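Local coordinates for putative periplasmic protein (Wolinella succinogenes, PDB 3KN3) that probably serves as a periplasmic substrate-binding protein, related to tungstate-type ABC transporter receptors and able to hold glutathione, at residues P63-E66 / L67-V70; E231-Q234 / A235-A238; A216-K219 / G220-F224. All coordinates share one frame; numbering follows the deposited sequence.

Contact 1 comes first along the chain, in helix 63-72; contact 3 follows at the start of helix 218-229, and contact 2 closes the series in helix 231-238, the next helix after it. Contacts 1 and 2 are centred about 25 Å apart, and contact 3 lies about 20 Å, centre to centre, from each of them; none touches another. Contacts 1 and 3 both lay side chains on strand 202-208 of the six-stranded mixed sheet. The chain thus comes back, after the five-stranded sheet, to finish the part of the periplasmic binding protein fold that it began, so early and late helices pack round one sheet.

Contact 1 of 3, residues P63-E66 / L67-V70; sequences PKVE and LEYV
The carbonyl oxygen of Val65 takes the N-H of Tyr69 at 2.7 Å, and CB of Tyr69 also closes on that oxygen, at 3.3 Å. One residue on, Glu66 O receives the amide of Val70 at 3.1 Å, while CB of Tyr69 and CG2 of Val70 press against the same oxygen. At the start of the helix the pattern is less regular. Leu67 N gives its main bond to Pro63 O (3.1 Å) and a weak second one to Lys64 O, which also receives a weak, long bond from Glu68 N.

Leu67 lies against this first turn: its CG comes within 3.0 Å of Pro63 O, and CD2 approaches that oxygen as well. Glu68 leans back against the preceding turn. With CG anti to the carbonyl carbon (chi1 -60°), it lays CG near Lys64 O and 3.7 Å from CA of Val65.

Glu66 and Tyr69 send their polar ends away from the helix. Extended beyond CG, the buried Glu66 brings OE1 to a salt bridge with Arg78 and a hydrogen bond with Ser204, while OE2 accepts from Ala62 N; three partners thus pin the carboxylate, and the nearby arginine would be expected to favour its charged form. The Tyr69 ring leaves with CG anti to its own nitrogen (chi1 -158°), and its hydroxyl bonds to Leu47 O. Both side chains, with Val70, rest on Met206; Glu66 also touches Val60 and Tyr69 Val58, so this face of helix 63-72 packs on strands 57-60 and 202-208. The side chain of Val65 lies about 4 Å from that of Thr43, one of the glutathione-binding residues; the helix thus covers the sheet beside the ligand site of a periplasmic binding protein fold.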
loop_
_atom_site.group_PDB
_atom_site.type_symbol
_atom_site.label_atom_id
_atom_site.label_comp_id
_atom_site.label_asym_id
_atom_site.label_seq_id
_atom_site.Cartn_x
_atom_site.Cartn_y
_atom_site.Cartn_z
ATOM N N PRO A 63 -6.133 -4.945 -4.247
ATOM C CA PRO A 63 -6.016 -5.849 -5.401
ATOM C C PRO A 63 -7.225 -6.756 -5.592
ATOM O O PRO A 63 -7.591 -7.030 -6.731
ATOM C CB PRO A 63 -4.748 -6.654 -5.094
ATOM C CG PRO A 63 -3.942 -5.734 -4.204
ATOM C CD PRO A 63 -4.967 -5.033 -3.347
ATOM N N LYS A 64 -7.840 -7.200 -4.503
ATOM C CA LYS A 64 -9.034 -8.038 -4.593
ATOM C C LYS A 64 -10.027 -7.450 -5.591
ATOM O O LYS A 64 -10.269 -8.023 -6.660
ATOM C CB LYS A 64 -9.702 -8.182 -3.219
ATOM C CG LYS A 64 -8.837 -8.870 -2.150
ATOM C CD LYS A 64 -9.617 -9.102 -0.844
ATOM C CE LYS A 64 -8.850 -9.999 0.138
ATOM N NZ LYS A 64 -9.661 -10.384 1.336
ATOM N N VAL A 65 -10.584 -6.292 -5.241
ATOM C CA VAL A 65 -11.614 -5.662 -6.054
ATOM C C VAL A 65 -11.090 -5.084 -7.357
ATOM O O VAL A 65 -11.827 -5.032 -8.336
ATOM C CB VAL A 65 -12.383 -4.568 -5.279
ATOM C CG1 VAL A 65 -13.446 -5.198 -4.388
ATOM C CG2 VAL A 65 -11.426 -3.714 -4.479
ATOM N N GLU A 66 -9.832 -4.646 -7.374
ATOM C CA GLU A 66 -9.227 -4.175 -8.615
ATOM C C GLU A 66 -9.413 -5.235 -9.690
ATOM O O GLU A 66 -9.798 -4.942 -10.824
ATOM C CB GLU A 66 -7.739 -3.893 -8.428
ATOM C CG GLU A 66 -7.427 -2.758 -7.477
ATOM C CD GLU A 66 -5.940 -2.606 -7.263
ATOM O OE1 GLU A 66 -5.187 -3.155 -8.097
ATOM O OE2 GLU A 66 -5.522 -1.957 -6.272
ATOM N N LEU A 67 -9.159 -6.485 -9.313
ATOM C CA LEU A 67 -9.272 -7.598 -10.251
ATOM C C LEU A 67 -10.724 -7.858 -10.680
ATOM O O LEU A 67 -10.995 -8.087 -11.853
ATOM C CB LEU A 67 -8.609 -8.850 -9.674
ATOM C CG LEU A 67 -7.142 -8.649 -9.266
ATOM C CD1 LEU A 67 -6.354 -9.945 -9.426
ATOM C CD2 LEU A 67 -6.465 -7.527 -10.060
ATOM N N GLU A 68 -11.644 -7.808 -9.723
ATOM C CA GLU A 68 -13.076 -7.829 -10.011
ATOM C C GLU A 68 -13.406 -6.792 -11.058
ATOM O O GLU A 68 -14.091 -7.066 -12.046
ATOM C CB GLU A 68 -13.849 -7.440 -8.759
ATOM C CG GLU A 68 -13.623 -8.332 -7.592
ATOM C CD GLU A 68 -14.746 -9.307 -7.445
ATOM O OE1 GLU A 68 -14.623 -10.226 -6.608
ATOM O OE2 GLU A 68 -15.752 -9.146 -8.177
ATOM N N TYR A 69 -12.928 -5.580 -10.789
ATOM C CA TYR A 69 -13.187 -4.412 -11.603
ATOM C C TYR A 69 -12.830 -4.670 -13.060
ATOM O O TYR A 69 -13.662 -4.486 -13.946
ATOM C CB TYR A 69 -12.360 -3.248 -11.067
ATOM C CG TYR A 69 -12.866 -1.870 -11.418
ATOM C CD1 TYR A 69 -14.087 -1.419 -10.936
ATOM C CD2 TYR A 69 -12.101 -1.003 -12.196
ATOM C CE1 TYR A 69 -14.544 -0.159 -11.227
ATOM C CE2 TYR A 69 -12.545 0.253 -12.496
ATOM C CZ TYR A 69 -13.774 0.677 -12.010
ATOM O OH TYR A 69 -14.235 1.939 -12.296
ATOM N N VAL A 70 -11.589 -5.093 -13.298
ATOM C CA VAL A 70 -11.114 -5.415 -14.646
ATOM C C VAL A 70 -12.009 -6.451 -15.295
ATOM O O VAL A 70 -12.466 -6.304 -16.428
ATOM C CB VAL A 70 -9.706 -6.014 -14.588
ATOM C CG1 VAL A 70 -9.225 -6.387 -15.990
ATOM C CG2 VAL A 70 -8.765 -5.054 -13.909
#

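Contact 2 of 3, residues E231-Q234 / A235-A238; sequences EKMQ and AEIA
In the last helix of the chain, residues 231-238, Glu236 lies against two side chains of the preceding turn, Lys232 and Met233. Its chain, with CG anti to the backbone nitrogen (chi1 -166°), runs alongside both, pointing the same way. One oxygen, OE1, meets the aliphatic end of Lys232, 3.3 Å from CE; the ammonium NZ stays 4.3 Å from OE1, opposite charges too far apart for a salt bridge, and NZ forms its salt bridge with Asp31 instead. The other, OE2, sits 3.6 Å from SE of Met233, a selenomethionine whose buried chain bends at chi2 to bring the selenium there.

Main-chain i to i+4 bonds of an alpha-helix carry these groups in a periplasmic binding protein fold. Ala235 N reaches Glu231 O and Ile237 N reaches Met233 O, each at 2.7 Å. The bond from Glu236 N to Lys232 O is the most bent, 135° at the hydrogen. Ile237 sets CG1 and CD1 against the Met233 oxygen, CG1 at 3.1 Å. Gln234 turns back at chi2, and its NE2 donates to Ile228 O in the preceding helix, tying the two consecutive helices together.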
loop_
_atom_site.group_PDB
_atom_site.type_symbol
_atom_site.label_atom_id
_atom_site.label_comp_id
_atom_site.label_asym_id
_atom_site.label_seq_id
_atom_site.Cartn_x
_atom_site.Cartn_y
_atom_site.Cartn_z
ATOM N N GLU A 231 10.518 3.992 -18.490
ATOM C CA GLU A 231 11.717 3.698 -17.711
ATOM C C GLU A 231 12.134 4.885 -16.840
ATOM O O GLU A 231 12.398 4.730 -15.637
ATOM C CB GLU A 231 12.874 3.246 -18.612
ATOM C CG GLU A 231 13.984 2.535 -17.847
ATOM C CD GLU A 231 13.438 1.514 -16.847
ATOM O OE1 GLU A 231 12.818 0.517 -17.284
ATOM O OE2 GLU A 231 13.624 1.713 -15.624
ATOM N N LYS A 232 12.169 6.070 -17.444
ATOM C CA LYS A 232 12.553 7.257 -16.702
ATOM C C LYS A 232 11.776 7.349 -15.391
ATOM O O LYS A 232 12.349 7.596 -14.333
ATOM C CB LYS A 232 12.334 8.515 -17.538
ATOM C CG LYS A 232 12.718 9.796 -16.808
ATOM C CD LYS A 232 11.886 10.974 -17.276
ATOM C CE LYS A 232 12.073 12.162 -16.354
ATOM N NZ LYS A 232 11.210 13.305 -16.756
HETATM N N MSE A 233 10.468 7.133 -15.471
HETATM C CA MSE A 233 9.597 7.249 -14.307
HETATM C C MSE A 233 9.604 5.993 -13.440
HETATM O O MSE A 233 9.484 6.074 -12.221
HETATM C CB MSE A 233 8.170 7.608 -14.736
HETATM C CG MSE A 233 8.054 9.019 -15.293
HETATM SE SE MSE A 233 8.661 10.345 -13.982
HETATM C CE MSE A 233 8.885 11.887 -15.142
ATOM N N GLN A 234 9.730 4.834 -14.068
ATOM C CA GLN A 234 10.000 3.617 -13.318
ATOM C C GLN A 234 11.205 3.846 -12.404
ATOM O O GLN A 234 11.099 3.759 -11.180
ATOM C CB GLN A 234 10.242 2.440 -14.271
ATOM C CG GLN A 234 8.953 1.861 -14.834
ATOM C CD GLN A 234 7.972 1.494 -13.730
ATOM O OE1 GLN A 234 8.187 0.532 -12.990
ATOM N NE2 GLN A 234 6.897 2.264 -13.605
ATOM N N ALA A 235 12.344 4.179 -13.005
ATOM C CA ALA A 235 13.561 4.459 -12.245
ATOM C C ALA A 235 13.399 5.651 -11.296
ATOM O O ALA A 235 13.954 5.669 -10.199
ATOM C CB ALA A 235 14.728 4.692 -13.193
ATOM N N GLU A 236 12.642 6.650 -11.722
ATOM C CA GLU A 236 12.446 7.832 -10.905
ATOM C C GLU A 236 11.649 7.484 -9.661
ATOM O O GLU A 236 11.995 7.898 -8.561
ATOM C CB GLU A 236 11.726 8.902 -11.715
ATOM C CG GLU A 236 11.761 10.276 -11.100
ATOM C CD GLU A 236 11.630 11.376 -12.145
ATOM O OE1 GLU A 236 12.342 11.305 -13.179
ATOM O OE2 GLU A 236 10.818 12.308 -11.927
ATOM N N ILE A 237 10.586 6.707 -9.847
ATOM C CA ILE A 237 9.692 6.318 -8.755
ATOM C C ILE A 237 10.385 5.447 -7.719
ATOM O O ILE A 237 10.221 5.651 -6.509
ATOM C CB ILE A 237 8.441 5.571 -9.271
ATOM C CG1 ILE A 237 7.467 6.568 -9.915
ATOM C CG2 ILE A 237 7.769 4.778 -8.122
ATOM C CD1 ILE A 237 6.391 5.931 -10.771
ATOM N N ALA A 238 11.152 4.473 -8.199
ATOM C CA ALA A 238 11.904 3.593 -7.313
ATOM C C ALA A 238 12.769 4.402 -6.348
ATOM O O ALA A 238 13.095 3.932 -5.262
ATOM C CB ALA A 238 12.763 2.620 -8.120
#

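Contact 3 of 3, residues A216-K219 / G220-F224; sequences ADYK and GAKQF
Asp217 caps the helix: its OD1 accepts the N-H of Gly220 at 2.8 Å, a nearly straight bond (163°) that meets the carboxylate from above its plane, 61° out of it. The torsion chi1 of -175° swings CG over beside the carbonyl carbon, from where the carboxylate reaches forward to the first turn. The same residue's main-chain oxygen receives Ala221 N at 3.0 Å, so Asp217 grips the helix start twice, once through its side chain and once through its backbone. The negative charge at this end probably also suits the partial positive charge of the helix N-terminus.

Regular helical bonds follow, Lys222 N to Tyr218 O (2.8 Å) and Gln223 N to Lys219 O. The side chains of Tyr218 and Lys222 cross at a slant. CB of Lys222 stands 4.2 Å above one face of the ring, offset toward the rim, and the bend at chi2 takes CD to within 4.0 Å of the phenol OH. CB of Ala221 makes a looser apolar contact with CD1 of the ring, at 4.4 Å.

Further out, groups from elsewhere in the chain set these residues. Asp56 accepts from the Asp217 amide, steadying the N-cap residue, and Asp77 is bonded to the Tyr218 hydroxyl. Phe224, about two turns beyond the cap, meets Tyr28 of helix 20-32 edge-to-face. Helix 218-229 thus begins on the flank of the six-stranded sheet, with Tyr218 and Ala221 resting on Ala207 and Phe224 on Ile205, all along strand 202-208, and helix 20-32 beside it.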
loop_
_atom_site.group_PDB
_atom_site.type_symbol
_atom_site.label_atom_id
_atom_site.label_comp_id
_atom_site.label_asym_id
_atom_site.label_seq_id
_atom_site.Cartn_x
_atom_site.Cartn_y
_atom_site.Cartn_z
ATOM N N ALA A 216 -15.136 9.428 -21.896
ATOM C CA ALA A 216 -13.944 9.455 -21.072
ATOM C C ALA A 216 -12.750 9.818 -21.958
ATOM O O ALA A 216 -12.691 9.438 -23.118
ATOM C CB ALA A 216 -13.732 8.112 -20.413
ATOM N N ASP A 217 -11.815 10.580 -21.418
ATOM C CA ASP A 217 -10.597 10.898 -22.139
ATOM C C ASP A 217 -9.639 9.701 -22.043
ATOM O O ASP A 217 -8.724 9.683 -21.229
ATOM C CB ASP A 217 -9.969 12.183 -21.569
ATOM C CG ASP A 217 -8.763 12.640 -22.356
ATOM O OD1 ASP A 217 -8.418 11.947 -23.329
ATOM O OD2 ASP A 217 -8.165 13.685 -22.008
ATOM N N TYR A 218 -9.864 8.689 -22.867
ATOM C CA TYR A 218 -9.044 7.489 -22.780
ATOM C C TYR A 218 -7.631 7.761 -23.288
ATOM O O TYR A 218 -6.661 7.161 -22.804
ATOM C CB TYR A 218 -9.663 6.324 -23.542
ATOM C CG TYR A 218 -8.724 5.139 -23.624
ATOM C CD1 TYR A 218 -8.360 4.434 -22.483
ATOM C CD2 TYR A 218 -8.192 4.732 -24.845
ATOM C CE1 TYR A 218 -7.492 3.356 -22.560
ATOM C CE2 TYR A 218 -7.329 3.652 -24.932
ATOM C CZ TYR A 218 -6.978 2.971 -23.796
ATOM O OH TYR A 218 -6.108 1.905 -23.898
ATOM N N LYS A 219 -7.526 8.669 -24.257
ATOM C CA LYS A 219 -6.228 9.124 -24.709
ATOM C C LYS A 219 -5.421 9.676 -23.546
ATOM O O LYS A 219 -4.295 9.233 -23.298
ATOM C CB LYS A 219 -6.377 10.161 -25.816
ATOM C CG LYS A 219 -6.646 9.509 -27.156
ATOM C CD LYS A 219 -6.822 10.519 -28.276
ATOM C CE LYS A 219 -7.025 9.804 -29.626
ATOM N NZ LYS A 219 -7.123 10.806 -30.713
ATOM N N GLY A 220 -6.017 10.619 -22.817
ATOM C CA GLY A 220 -5.378 11.196 -21.658
ATOM C C GLY A 220 -4.994 10.121 -20.655
ATOM O O GLY A 220 -3.919 10.170 -20.069
ATOM N N ALA A 221 -5.873 9.144 -20.464
ATOM C CA ALA A 221 -5.609 8.060 -19.525
ATOM C C ALA A 221 -4.406 7.212 -19.948
ATOM O O ALA A 221 -3.494 6.947 -19.151
ATOM C CB ALA A 221 -6.861 7.187 -19.354
ATOM N N LYS A 222 -4.401 6.782 -21.207
ATOM C CA LYS A 222 -3.307 5.961 -21.705
ATOM C C LYS A 222 -1.965 6.721 -21.672
ATOM O O LYS A 222 -0.907 6.151 -21.375
ATOM C CB LYS A 222 -3.634 5.448 -23.111
ATOM C CG LYS A 222 -2.490 4.789 -23.825
ATOM C CD LYS A 222 -2.341 3.316 -23.480
ATOM C CE LYS A 222 -1.171 2.700 -24.269
ATOM N NZ LYS A 222 -1.031 3.291 -25.655
ATOM N N GLN A 223 -2.010 8.016 -21.951
ATOM C CA GLN A 223 -0.795 8.818 -21.902
ATOM C C GLN A 223 -0.193 8.836 -20.497
ATOM O O GLN A 223 1.004 8.628 -20.308
ATOM C CB GLN A 223 -1.076 10.237 -22.371
ATOM C CG GLN A 223 0.144 11.129 -22.390
ATOM C CD GLN A 223 -0.211 12.579 -22.705
ATOM O OE1 GLN A 223 -0.748 12.875 -23.771
ATOM N NE2 GLN A 223 0.074 13.484 -21.765
ATOM N N PHE A 224 -1.036 9.073 -19.505
ATOM C CA PHE A 224 -0.577 9.090 -18.131
ATOM C C PHE A 224 -0.011 7.742 -17.714
ATOM O O PHE A 224 1.020 7.664 -17.054
ATOM C CB PHE A 224 -1.726 9.465 -17.215
ATOM C CG PHE A 224 -1.360 9.460 -15.779
ATOM C CD1 PHE A 224 -0.423 10.354 -15.295
ATOM C CD2 PHE A 224 -1.951 8.572 -14.907
ATOM C CE1 PHE A 224 -0.085 10.361 -13.959
ATOM C CE2 PHE A 224 -1.618 8.576 -13.570
ATOM C CZ PHE A 224 -0.683 9.470 -13.096
#